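Local atomic coordinates of hemoglobin subunit alpha (Isurus oxyrinchus, PDB entry 3MKB), a protein that carries a haem group and probably binds oxygen reversibly for transport in shark blood, as haemoglobin alpha chains do. Residues 25-29 with 55-60; 29-33 with 45-50; 76-80 with 130-134. All coordinates share one frame; numbering follows the deposited sequence.

Interaction 1 of 3, residues 25-29 with 55-60; sequences GAEAL and VQLHGG. With HEM (protoporphyrin IX containing Fe), chain E.
L29 reaches from helix 21-35 into the crossing with helix 53-70 and loses more surface there than any other residue of the two segments. Its CG is turned away from the backbone carbonyl (chi1 -75°), and this sends both methyls across the gap. CD1 sits against the backbone of G59, 3.4 Å from G59 CA, a tight fit for two carbons. Both methyls also lie against the imidazole of H58, L29 CD1 3.6 Å and L29 CD2 3.7 Å from H58 ND1, and the two side chains cross at about a right angle. A26 and V55 fill the neighbouring part of the interface: V55 CG1 packs 4.1 Å from A26 CB and equally close to L29 CB, and touches A26 O. A26 CB also leans on the CG of Q56. The backbones come closest at G25 and G59, whose CA atoms are 3.6 Å apart. The short axes approach to 7.5 Å at an angle of 105°, which the glycines allow, since a CB on either would clash with the other helix. G25 CA makes a CA-H...O contact of 3.4 Å with G59 O. This is the glycine-mediated crossing of helices B and E of the globin fold. On the haem side, H58 NE2 coordinates the iron at 2.4 Å, with H87 NE2 as the second histidine ligand. An alanine in place of H58 would take away the imidazole, and this would probably leave the iron without one of its two histidines and both L29 methyls without the ring they pack on. The contact is thus nearly all van der Waals, a close-fitting seat of methyls and helix backbone behind a histidine whose nitrogen occupies the iron position where a globin would otherwise be expected to take up its gaseous ligand.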
loop_
_atom_site.group_PDB
_atom_site.type_symbol
_atom_site.label_atom_id
_atom_site.label_comp_id
_atom_site.label_asym_id
_atom_site.label_seq_id
_atom_site.Cartn_x
_atom_site.Cartn_y
_atom_site.Cartn_z
ATOM N N GLY A 25 -11.173 -10.057 -18.541
ATOM C CA GLY A 25 -10.496 -10.697 -17.417
ATOM C C GLY A 25 -9.063 -11.069 -17.768
ATOM O O GLY A 25 -8.140 -10.798 -16.981
ATOM N N ALA A 26 -8.874 -11.742 -18.889
ATOM C CA ALA A 26 -7.546 -12.224 -19.247
ATOM C C ALA A 26 -6.600 -10.998 -19.353
ATOM O O ALA A 26 -5.463 -11.047 -18.943
ATOM C CB ALA A 26 -7.610 -12.936 -20.542
ATOM N N GLU A 27 -7.129 -9.903 -19.904
ATOM C CA GLU A 27 -6.322 -8.702 -20.138
ATOM C C GLU A 27 -5.970 -8.045 -18.802
ATOM O O GLU A 27 -4.840 -7.618 -18.574
ATOM C CB GLU A 27 -7.073 -7.719 -21.061
ATOM C CG GLU A 27 -6.339 -6.386 -21.190
ATOM C CD GLU A 27 -6.904 -5.488 -22.271
ATOM O OE1 GLU A 27 -7.639 -5.975 -23.174
ATOM O OE2 GLU A 27 -6.636 -4.276 -22.194
ATOM N N ALA A 28 -6.930 -7.988 -17.872
ATOM C CA ALA A 28 -6.677 -7.338 -16.612
ATOM C C ALA A 28 -5.633 -8.158 -15.853
ATOM O O ALA A 28 -4.696 -7.569 -15.268
ATOM C CB ALA A 28 -7.972 -7.165 -15.782
ATOM N N LEU A 29 -5.759 -9.492 -15.872
ATOM C CA LEU A 29 -4.785 -10.331 -15.131
ATOM C C LEU A 29 -3.400 -10.215 -15.822
ATOM O O LEU A 29 -2.369 -10.202 -15.137
ATOM C CB LEU A 29 -5.247 -11.803 -15.060
ATOM C CG LEU A 29 -6.395 -12.175 -14.091
ATOM C CD1 LEU A 29 -7.011 -13.528 -14.577
ATOM C CD2 LEU A 29 -5.913 -12.211 -12.583
ATOM N N VAL A 55 -5.088 -18.255 -17.812
ATOM C CA VAL A 55 -5.384 -16.805 -17.555
ATOM C C VAL A 55 -6.811 -16.410 -18.007
ATOM O O VAL A 55 -7.545 -15.665 -17.273
ATOM C CB VAL A 55 -4.310 -15.907 -18.227
ATOM C CG1 VAL A 55 -4.637 -14.441 -18.098
ATOM C CG2 VAL A 55 -2.884 -16.225 -17.603
ATOM N N GLN A 56 -7.198 -16.905 -19.168
ATOM C CA GLN A 56 -8.529 -16.708 -19.688
ATOM C C GLN A 56 -9.575 -17.254 -18.737
ATOM O O GLN A 56 -10.532 -16.597 -18.404
ATOM C CB GLN A 56 -8.652 -17.283 -21.090
ATOM C CG GLN A 56 -7.980 -16.405 -22.126
ATOM C CD GLN A 56 -7.968 -16.986 -23.495
ATOM O OE1 GLN A 56 -7.802 -18.169 -23.692
ATOM N NE2 GLN A 56 -8.116 -16.145 -24.456
ATOM N N LEU A 57 -9.328 -18.459 -18.280
ATOM C CA LEU A 57 -10.239 -19.140 -17.300
ATOM C C LEU A 57 -10.469 -18.357 -16.016
ATOM O O LEU A 57 -11.630 -18.060 -15.644
ATOM C CB LEU A 57 -9.722 -20.537 -16.965
ATOM C CG LEU A 57 -10.597 -21.387 -16.054
ATOM C CD1 LEU A 57 -12.002 -21.683 -16.763
ATOM C CD2 LEU A 57 -9.799 -22.706 -15.670
ATOM N N HIS A 58 -9.375 -17.988 -15.337
ATOM C CA HIS A 58 -9.458 -17.182 -14.136
ATOM C C HIS A 58 -10.013 -15.805 -14.486
ATOM O O HIS A 58 -10.840 -15.273 -13.771
ATOM C CB HIS A 58 -8.069 -17.108 -13.402
ATOM C CG HIS A 58 -8.132 -16.440 -12.054
ATOM N ND1 HIS A 58 -7.201 -15.518 -11.629
ATOM C CD2 HIS A 58 -9.061 -16.510 -11.068
ATOM C CE1 HIS A 58 -7.540 -15.070 -10.434
ATOM N NE2 HIS A 58 -8.663 -15.665 -10.066
ATOM N N GLY A 59 -9.582 -15.225 -15.605
ATOM C CA GLY A 59 -10.072 -13.912 -15.962
ATOM C C GLY A 59 -11.589 -13.845 -16.090
ATOM O O GLY A 59 -12.224 -12.932 -15.575
ATOM N N GLY A 60 -12.183 -14.803 -16.780
ATOM C CA GLY A 60 -13.667 -14.812 -16.914
ATOM C C GLY A 60 -14.338 -14.894 -15.561
ATOM O O GLY A 60 -15.328 -14.154 -15.261
HETATM C CHA HEM E . -9.998 -18.790 -8.330
HETATM C CHB HEM E . -12.732 -14.820 -8.364
HETATM C CHC HEM E . -8.839 -11.992 -7.470
HETATM C CHD HEM E . -6.166 -15.967 -7.012
HETATM C C1A HEM E . -11.111 -17.981 -8.394
HETATM C C2A HEM E . -12.475 -18.386 -8.624
HETATM C C3A HEM E . -13.268 -17.294 -8.611
HETATM C C4A HEM E . -12.383 -16.149 -8.420
HETATM C CMA HEM E . -14.830 -17.193 -8.788
HETATM C CAA HEM E . -12.850 -19.877 -8.687
HETATM C CBA HEM E . -13.170 -20.072 -7.167
HETATM C CGA HEM E . -13.942 -21.329 -6.905
HETATM O O1A HEM E . -13.817 -22.271 -7.755
HETATM O O2A HEM E . -14.667 -21.408 -5.867
HETATM C C1B HEM E . -11.916 -13.732 -8.105
HETATM C C2B HEM E . -12.371 -12.369 -7.944
HETATM C C3B HEM E . -11.299 -11.590 -7.730
HETATM C C4B HEM E . -10.127 -12.429 -7.704
HETATM C CMB HEM E . -13.832 -11.845 -8.036
HETATM C CAB HEM E . -11.263 -10.062 -7.468
HETATM C CBB HEM E . -12.199 -9.169 -7.835
HETATM C C1C HEM E . -7.730 -12.794 -7.268
HETATM C C2C HEM E . -6.363 -12.339 -7.005
HETATM C C3C HEM E . -5.582 -13.443 -6.898
HETATM C C4C HEM E . -6.452 -14.619 -7.083
HETATM C CMC HEM E . -5.996 -10.828 -6.946
HETATM C CAC HEM E . -4.053 -13.422 -6.627
HETATM C CBC HEM E . -3.280 -12.400 -7.098
HETATM C C1D HEM E . -6.960 -17.049 -7.393
HETATM C C2D HEM E . -6.420 -18.364 -7.610
HETATM C C3D HEM E . -7.529 -19.260 -8.082
HETATM C C4D HEM E . -8.702 -18.400 -8.016
HETATM C CMD HEM E . -4.932 -18.799 -7.486
HETATM C CAD HEM E . -7.346 -20.779 -8.442
HETATM C CBD HEM E . -7.244 -21.099 -9.966
HETATM C CGD HEM E . -5.910 -20.779 -10.682
HETATM O O1D HEM E . -4.780 -21.143 -10.201
HETATM O O2D HEM E . -5.934 -20.148 -11.778
HETATM N NA HEM E . -11.107 -16.631 -8.288
HETATM N NB HEM E . -10.509 -13.742 -7.944
HETATM N NC HEM E . -7.706 -14.157 -7.283
HETATM N ND HEM E . -8.336 -17.089 -7.645
HETATM FE FE HEM E . -9.442 -15.386 -7.801
#

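Interaction 2 of 3, residues 29-33 with 45-50; sequences LARLF and YADYSA. With HEM (protoporphyrin IX containing Fe), chain E.
A30 of helix 21-35 faces the irregular chain at S49, their CA atoms 4.9 Å apart, with Y48 O pointing in close to A30 CA. The segment 45-50 belongs to the CD region of the globin fold, which here covers one flank of helix B before helix E begins. Y48 and F33 form a T-shaped pair, planes at 82°: the edge of the tyrosine, led by CD1, comes over one face of the phenylalanine, whose opposite face is met by L29 O. The Y48 chi1 of -67° swings the ring away from its own carbonyl carbon and across to F33, while its hydroxyl is hydrogen-bonded to F43 O. Y45 touches F33 through CE1 and sends OH to the haem propionate, Y45 OH donating to HEM O2D at 2.6 Å. Around Y48, D47 OD1 accepts from S49 N, an Asx turn that ties this bend, and S49 OG adds a second bond to the same oxygen. A30 CB rests against the backbone N of A50, and A30 also packs on P114 of the beta subunit. A water donates to both A30 O (2.7 Å) and Y48 O (2.9 Å), joining the two backbones.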
loop_
_atom_site.group_PDB
_atom_site.type_symbol
_atom_site.label_atom_id
_atom_site.label_comp_id
_atom_site.label_asym_id
_atom_site.label_seq_id
_atom_site.Cartn_x
_atom_site.Cartn_y
_atom_site.Cartn_z
ATOM N N LEU A 29 -5.759 -9.492 -15.872
ATOM C CA LEU A 29 -4.785 -10.331 -15.131
ATOM C C LEU A 29 -3.400 -10.215 -15.822
ATOM O O LEU A 29 -2.369 -10.202 -15.137
ATOM C CB LEU A 29 -5.247 -11.803 -15.060
ATOM C CG LEU A 29 -6.395 -12.175 -14.091
ATOM C CD1 LEU A 29 -7.011 -13.528 -14.577
ATOM C CD2 LEU A 29 -5.913 -12.211 -12.583
ATOM N N ALA A 30 -3.376 -10.140 -17.148
ATOM C CA ALA A 30 -2.089 -9.957 -17.876
ATOM C C ALA A 30 -1.395 -8.624 -17.461
ATOM O O ALA A 30 -0.175 -8.564 -17.245
ATOM C CB ALA A 30 -2.302 -10.029 -19.405
ATOM N N ARG A 31 -2.190 -7.565 -17.337
ATOM C CA ARG A 31 -1.717 -6.305 -16.721
ATOM C C ARG A 31 -1.171 -6.491 -15.321
ATOM O O ARG A 31 -0.059 -6.043 -15.076
ATOM C CB ARG A 31 -2.798 -5.210 -16.748
ATOM C CG ARG A 31 -3.295 -4.848 -18.158
ATOM C CD ARG A 31 -4.209 -3.563 -18.139
ATOM N NE ARG A 31 -4.684 -3.398 -19.499
ATOM C CZ ARG A 31 -3.958 -2.929 -20.508
ATOM N NH1 ARG A 31 -2.748 -2.457 -20.303
ATOM N NH2 ARG A 31 -4.474 -2.890 -21.722
ATOM N N LEU A 32 -1.900 -7.142 -14.424
ATOM C CA LEU A 32 -1.392 -7.472 -13.104
ATOM C C LEU A 32 0.007 -8.109 -13.133
ATOM O O LEU A 32 0.901 -7.662 -12.473
ATOM C CB LEU A 32 -2.364 -8.376 -12.360
ATOM C CG LEU A 32 -2.074 -8.708 -10.900
ATOM C CD1 LEU A 32 -1.989 -7.518 -10.018
ATOM C CD2 LEU A 32 -3.045 -9.741 -10.344
ATOM N N PHE A 33 0.147 -9.160 -13.920
ATOM C CA PHE A 33 1.374 -9.969 -13.952
ATOM C C PHE A 33 2.537 -9.170 -14.529
ATOM O O PHE A 33 3.693 -9.322 -14.074
ATOM C CB PHE A 33 1.170 -11.281 -14.741
ATOM C CG PHE A 33 0.111 -12.203 -14.153
ATOM C CD1 PHE A 33 -0.006 -12.366 -12.771
ATOM C CD2 PHE A 33 -0.746 -12.925 -14.994
ATOM C CE1 PHE A 33 -0.971 -13.222 -12.201
ATOM C CE2 PHE A 33 -1.751 -13.766 -14.432
ATOM C CZ PHE A 33 -1.821 -13.933 -13.040
ATOM N N TYR A 45 1.523 -21.236 -14.148
ATOM C CA TYR A 45 1.158 -21.074 -15.549
ATOM C C TYR A 45 2.424 -21.161 -16.411
ATOM O O TYR A 45 3.515 -20.862 -15.949
ATOM C CB TYR A 45 0.516 -19.686 -15.851
ATOM C CG TYR A 45 -0.835 -19.422 -15.214
ATOM C CD1 TYR A 45 -1.397 -18.136 -15.235
ATOM C CD2 TYR A 45 -1.556 -20.449 -14.584
ATOM C CE1 TYR A 45 -2.679 -17.885 -14.624
ATOM C CE2 TYR A 45 -2.795 -20.204 -13.971
ATOM C CZ TYR A 45 -3.360 -18.931 -14.015
ATOM O OH TYR A 45 -4.599 -18.687 -13.423
ATOM N N ALA A 46 2.235 -21.502 -17.672
ATOM C CA ALA A 46 3.292 -21.393 -18.685
ATOM C C ALA A 46 3.158 -20.007 -19.379
ATOM O O ALA A 46 4.138 -19.368 -19.724
ATOM C CB ALA A 46 3.154 -22.533 -19.721
ATOM N N ASP A 47 1.931 -19.556 -19.586
ATOM C CA ASP A 47 1.710 -18.296 -20.321
ATOM C C ASP A 47 0.930 -17.319 -19.378
ATOM O O ASP A 47 -0.210 -17.623 -18.948
ATOM C CB ASP A 47 0.932 -18.636 -21.615
ATOM C CG ASP A 47 0.588 -17.411 -22.493
ATOM O OD1 ASP A 47 0.922 -16.246 -22.164
ATOM O OD2 ASP A 47 -0.032 -17.657 -23.550
ATOM N N TYR A 48 1.574 -16.206 -19.023
ATOM C CA TYR A 48 0.982 -15.185 -18.160
ATOM C C TYR A 48 0.349 -13.977 -18.907
ATOM O O TYR A 48 -0.048 -12.969 -18.280
ATOM C CB TYR A 48 2.019 -14.664 -17.149
ATOM C CG TYR A 48 2.453 -15.676 -16.130
ATOM C CD1 TYR A 48 1.745 -15.863 -14.937
ATOM C CD2 TYR A 48 3.545 -16.484 -16.384
ATOM C CE1 TYR A 48 2.141 -16.832 -14.023
ATOM C CE2 TYR A 48 3.949 -17.449 -15.480
ATOM C CZ TYR A 48 3.266 -17.602 -14.311
ATOM O OH TYR A 48 3.704 -18.578 -13.458
ATOM N N SER A 49 0.347 -14.060 -20.227
ATOM C CA SER A 49 -0.320 -13.115 -21.144
ATOM C C SER A 49 -1.831 -13.447 -21.261
ATOM O O SER A 49 -2.265 -14.505 -20.786
ATOM C CB SER A 49 0.294 -13.245 -22.544
ATOM O OG SER A 49 -0.354 -14.311 -23.228
ATOM N N ALA A 50 -2.587 -12.564 -21.933
ATOM C CA ALA A 50 -4.042 -12.724 -22.151
ATOM C C ALA A 50 -4.382 -13.893 -23.058
ATOM O O ALA A 50 -5.512 -14.359 -23.087
ATOM C CB ALA A 50 -4.670 -11.451 -22.691
HETATM C CHA HEM E . -9.998 -18.790 -8.330
HETATM C CHB HEM E . -12.732 -14.820 -8.364
HETATM C CHC HEM E . -8.839 -11.992 -7.470
HETATM C CHD HEM E . -6.166 -15.967 -7.012
HETATM C C1A HEM E . -11.111 -17.981 -8.394
HETATM C C2A HEM E . -12.475 -18.386 -8.624
HETATM C C3A HEM E . -13.268 -17.294 -8.611
HETATM C C4A HEM E . -12.383 -16.149 -8.420
HETATM C CMA HEM E . -14.830 -17.193 -8.788
HETATM C CAA HEM E . -12.850 -19.877 -8.687
HETATM C CBA HEM E . -13.170 -20.072 -7.167
HETATM C CGA HEM E . -13.942 -21.329 -6.905
HETATM O O1A HEM E . -13.817 -22.271 -7.755
HETATM O O2A HEM E . -14.667 -21.408 -5.867
HETATM C C1B HEM E . -11.916 -13.732 -8.105
HETATM C C2B HEM E . -12.371 -12.369 -7.944
HETATM C C3B HEM E . -11.299 -11.590 -7.730
HETATM C C4B HEM E . -10.127 -12.429 -7.704
HETATM C CMB HEM E . -13.832 -11.845 -8.036
HETATM C CAB HEM E . -11.263 -10.062 -7.468
HETATM C CBB HEM E . -12.199 -9.169 -7.835
HETATM C C1C HEM E . -7.730 -12.794 -7.268
HETATM C C2C HEM E . -6.363 -12.339 -7.005
HETATM C C3C HEM E . -5.582 -13.443 -6.898
HETATM C C4C HEM E . -6.452 -14.619 -7.083
HETATM C CMC HEM E . -5.996 -10.828 -6.946
HETATM C CAC HEM E . -4.053 -13.422 -6.627
HETATM C CBC HEM E . -3.280 -12.400 -7.098
HETATM C C1D HEM E . -6.960 -17.049 -7.393
HETATM C C2D HEM E . -6.420 -18.364 -7.610
HETATM C C3D HEM E . -7.529 -19.260 -8.082
HETATM C C4D HEM E . -8.702 -18.400 -8.016
HETATM C CMD HEM E . -4.932 -18.799 -7.486
HETATM C CAD HEM E . -7.346 -20.779 -8.442
HETATM C CBD HEM E . -7.244 -21.099 -9.966
HETATM C CGD HEM E . -5.910 -20.779 -10.682
HETATM O O1D HEM E . -4.780 -21.143 -10.201
HETATM O O2D HEM E . -5.934 -20.148 -11.778
HETATM N NA HEM E . -11.107 -16.631 -8.288
HETATM N NB HEM E . -10.509 -13.742 -7.944
HETATM N NC HEM E . -7.706 -14.157 -7.283
HETATM N ND HEM E . -8.336 -17.089 -7.645
HETATM FE FE HEM E . -9.442 -15.386 -7.801
HETATM O O HOH W 1 1.302 -10.433 -18.432
#

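Interaction 3 of 3, residues 76-80 with 130-134; sequences LHAHL and AISSE
E134 turns its CG away from the carbonyl carbon and bends again at chi2 (-54°), bringing its carboxylate to the ND1 edge of the H77 ring, the two planes 70° apart; H77 for its part has CG anti to the backbone N. H77 ND1 donates to E134 OE1 at 2.7 Å with an N-H...O angle of 155°. The carboxylate oxygen lies near the plane of the imidazole and is approached on its syn side. OE1 takes a second hydrogen bond from a water, 2.8 Å away, which also donates to H77 O, so the side chain of E134 is linked to both the ring and the backbone of the same histidine. The nearby carboxylate would probably favour a protonated imidazole, although H77 is largely exposed to solvent. Beneath this polar rim the methylenes of E134 are put to apolar use: its CB lies 3.7 Å and its CG 3.9 Å from L80 CD1. L80 reaches inward with the same methyl to I131, where L80 CD1 is 4.0 Å from I131 CG1. One turn earlier, L76 CD1 abuts A130 CB at 3.6 Å. Two leucines four residues apart, L76 and L80, thus line up against A130, I131 and E134 on the facing helix, with the backbone bond from L80 N to L76 O holding them on one turn. Further in, I131 also packs on V66 and A69 of helix 53-70 and touches the haem, while L76 shares A69. Apolar contacts below and a His-carboxylate hydrogen bond above join the short helix 76-79 and L80 to helix 118-135, the pairing of the EF corner with helix H in the globin fold.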
loop_
_atom_site.group_PDB
_atom_site.type_symbol
_atom_site.label_atom_id
_atom_site.label_comp_id
_atom_site.label_asym_id
_atom_site.label_seq_id
_atom_site.Cartn_x
_atom_site.Cartn_y
_atom_site.Cartn_z
ATOM N N LEU A 76 -23.647 -6.550 -0.786
ATOM C CA LEU A 76 -22.305 -7.053 -1.134
ATOM C C LEU A 76 -21.676 -7.925 -0.026
ATOM O O LEU A 76 -20.952 -8.903 -0.299
ATOM C CB LEU A 76 -21.390 -5.893 -1.514
ATOM C CG LEU A 76 -21.630 -5.247 -2.884
ATOM C CD1 LEU A 76 -20.581 -4.145 -3.154
ATOM C CD2 LEU A 76 -21.646 -6.309 -4.002
ATOM N N HIS A 77 -21.957 -7.558 1.219
ATOM C CA HIS A 77 -21.399 -8.292 2.348
ATOM C C HIS A 77 -21.813 -9.774 2.350
ATOM O O HIS A 77 -20.966 -10.682 2.498
ATOM C CB HIS A 77 -21.759 -7.623 3.684
ATOM C CG HIS A 77 -21.096 -8.265 4.869
ATOM N ND1 HIS A 77 -19.721 -8.353 4.999
ATOM C CD2 HIS A 77 -21.616 -8.831 5.986
ATOM C CE1 HIS A 77 -19.423 -8.959 6.136
ATOM N NE2 HIS A 77 -20.553 -9.255 6.756
ATOM N N ALA A 78 -23.106 -10.019 2.166
ATOM C CA ALA A 78 -23.607 -11.382 2.102
ATOM C C ALA A 78 -23.285 -12.050 0.762
ATOM O O ALA A 78 -22.981 -13.232 0.727
ATOM C CB ALA A 78 -25.132 -11.411 2.364
ATOM N N HIS A 79 -23.349 -11.282 -0.329
ATOM C CA HIS A 79 -23.192 -11.851 -1.658
ATOM C C HIS A 79 -21.787 -12.405 -1.901
ATOM O O HIS A 79 -21.624 -13.381 -2.620
ATOM C CB HIS A 79 -23.523 -10.813 -2.748
ATOM C CG HIS A 79 -23.074 -11.240 -4.104
ATOM N ND1 HIS A 79 -23.660 -12.283 -4.788
ATOM C CD2 HIS A 79 -22.029 -10.834 -4.865
ATOM C CE1 HIS A 79 -23.021 -12.479 -5.931
ATOM N NE2 HIS A 79 -22.024 -11.609 -5.996
ATOM N N LEU A 80 -20.794 -11.733 -1.321
ATOM C CA LEU A 80 -19.395 -12.012 -1.557
ATOM C C LEU A 80 -18.774 -12.962 -0.511
ATOM O O LEU A 80 -17.582 -13.280 -0.595
ATOM C CB LEU A 80 -18.612 -10.680 -1.655
ATOM C CG LEU A 80 -18.839 -9.914 -2.976
ATOM C CD1 LEU A 80 -18.056 -8.572 -3.037
ATOM C CD2 LEU A 80 -18.484 -10.804 -4.194
ATOM N N ALA A 130 -15.257 -1.785 -2.797
ATOM C CA ALA A 130 -16.180 -2.597 -1.983
ATOM C C ALA A 130 -15.942 -4.111 -2.197
ATOM O O ALA A 130 -16.024 -4.918 -1.264
ATOM C CB ALA A 130 -17.613 -2.222 -2.336
ATOM N N ILE A 131 -15.598 -4.497 -3.424
ATOM C CA ILE A 131 -15.305 -5.887 -3.695
ATOM C C ILE A 131 -14.005 -6.258 -2.935
ATOM O O ILE A 131 -14.030 -7.179 -2.123
ATOM C CB ILE A 131 -15.260 -6.224 -5.207
ATOM C CG1 ILE A 131 -16.652 -6.030 -5.852
ATOM C CG2 ILE A 131 -14.806 -7.663 -5.418
ATOM C CD1 ILE A 131 -16.626 -6.053 -7.370
ATOM N N SER A 132 -12.911 -5.496 -3.142
ATOM C CA SER A 132 -11.660 -5.710 -2.397
ATOM C C SER A 132 -11.885 -5.819 -0.918
ATOM O O SER A 132 -11.327 -6.688 -0.272
ATOM C CB SER A 132 -10.618 -4.618 -2.662
ATOM O OG SER A 132 -10.223 -4.782 -3.992
ATOM N N SER A 133 -12.737 -4.957 -0.385
ATOM C CA SER A 133 -12.994 -4.997 1.050
ATOM C C SER A 133 -13.591 -6.352 1.478
ATOM O O SER A 133 -13.059 -7.061 2.356
ATOM C CB SER A 133 -13.922 -3.862 1.410
ATOM O OG SER A 133 -14.214 -3.915 2.790
ATOM N N GLU A 134 -14.669 -6.744 0.831
ATOM C CA GLU A 134 -15.276 -8.026 1.137
ATOM C C GLU A 134 -14.321 -9.221 0.937
ATOM O O GLU A 134 -14.252 -10.095 1.800
ATOM C CB GLU A 134 -16.560 -8.217 0.325
ATOM C CG GLU A 134 -17.701 -7.200 0.568
ATOM C CD GLU A 134 -18.140 -7.024 2.029
ATOM O OE1 GLU A 134 -18.136 -8.019 2.810
ATOM O OE2 GLU A 134 -18.530 -5.881 2.370
HETATM O O HOH W 2 -18.371 -10.788 2.220
#

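Interactions 1 and 2 form one continuous region, their centres 8 Å apart: both use helix 21-35 and share L29, and V55 of interaction 1 packs on interaction 2, with V55 CG2 3.4 Å from Y45 CD1 and 3.3 Å from D47 O. Each also reaches the haem, the first at the iron through H58 and the second at a propionate through Y45. Interaction 3 lies across the centre of the chain, about 20 Å from interaction 1 and 25 Å from interaction 2 between centres. It still borders the same pocket, since the side chain of I131 comes within about 4 Å of the haem.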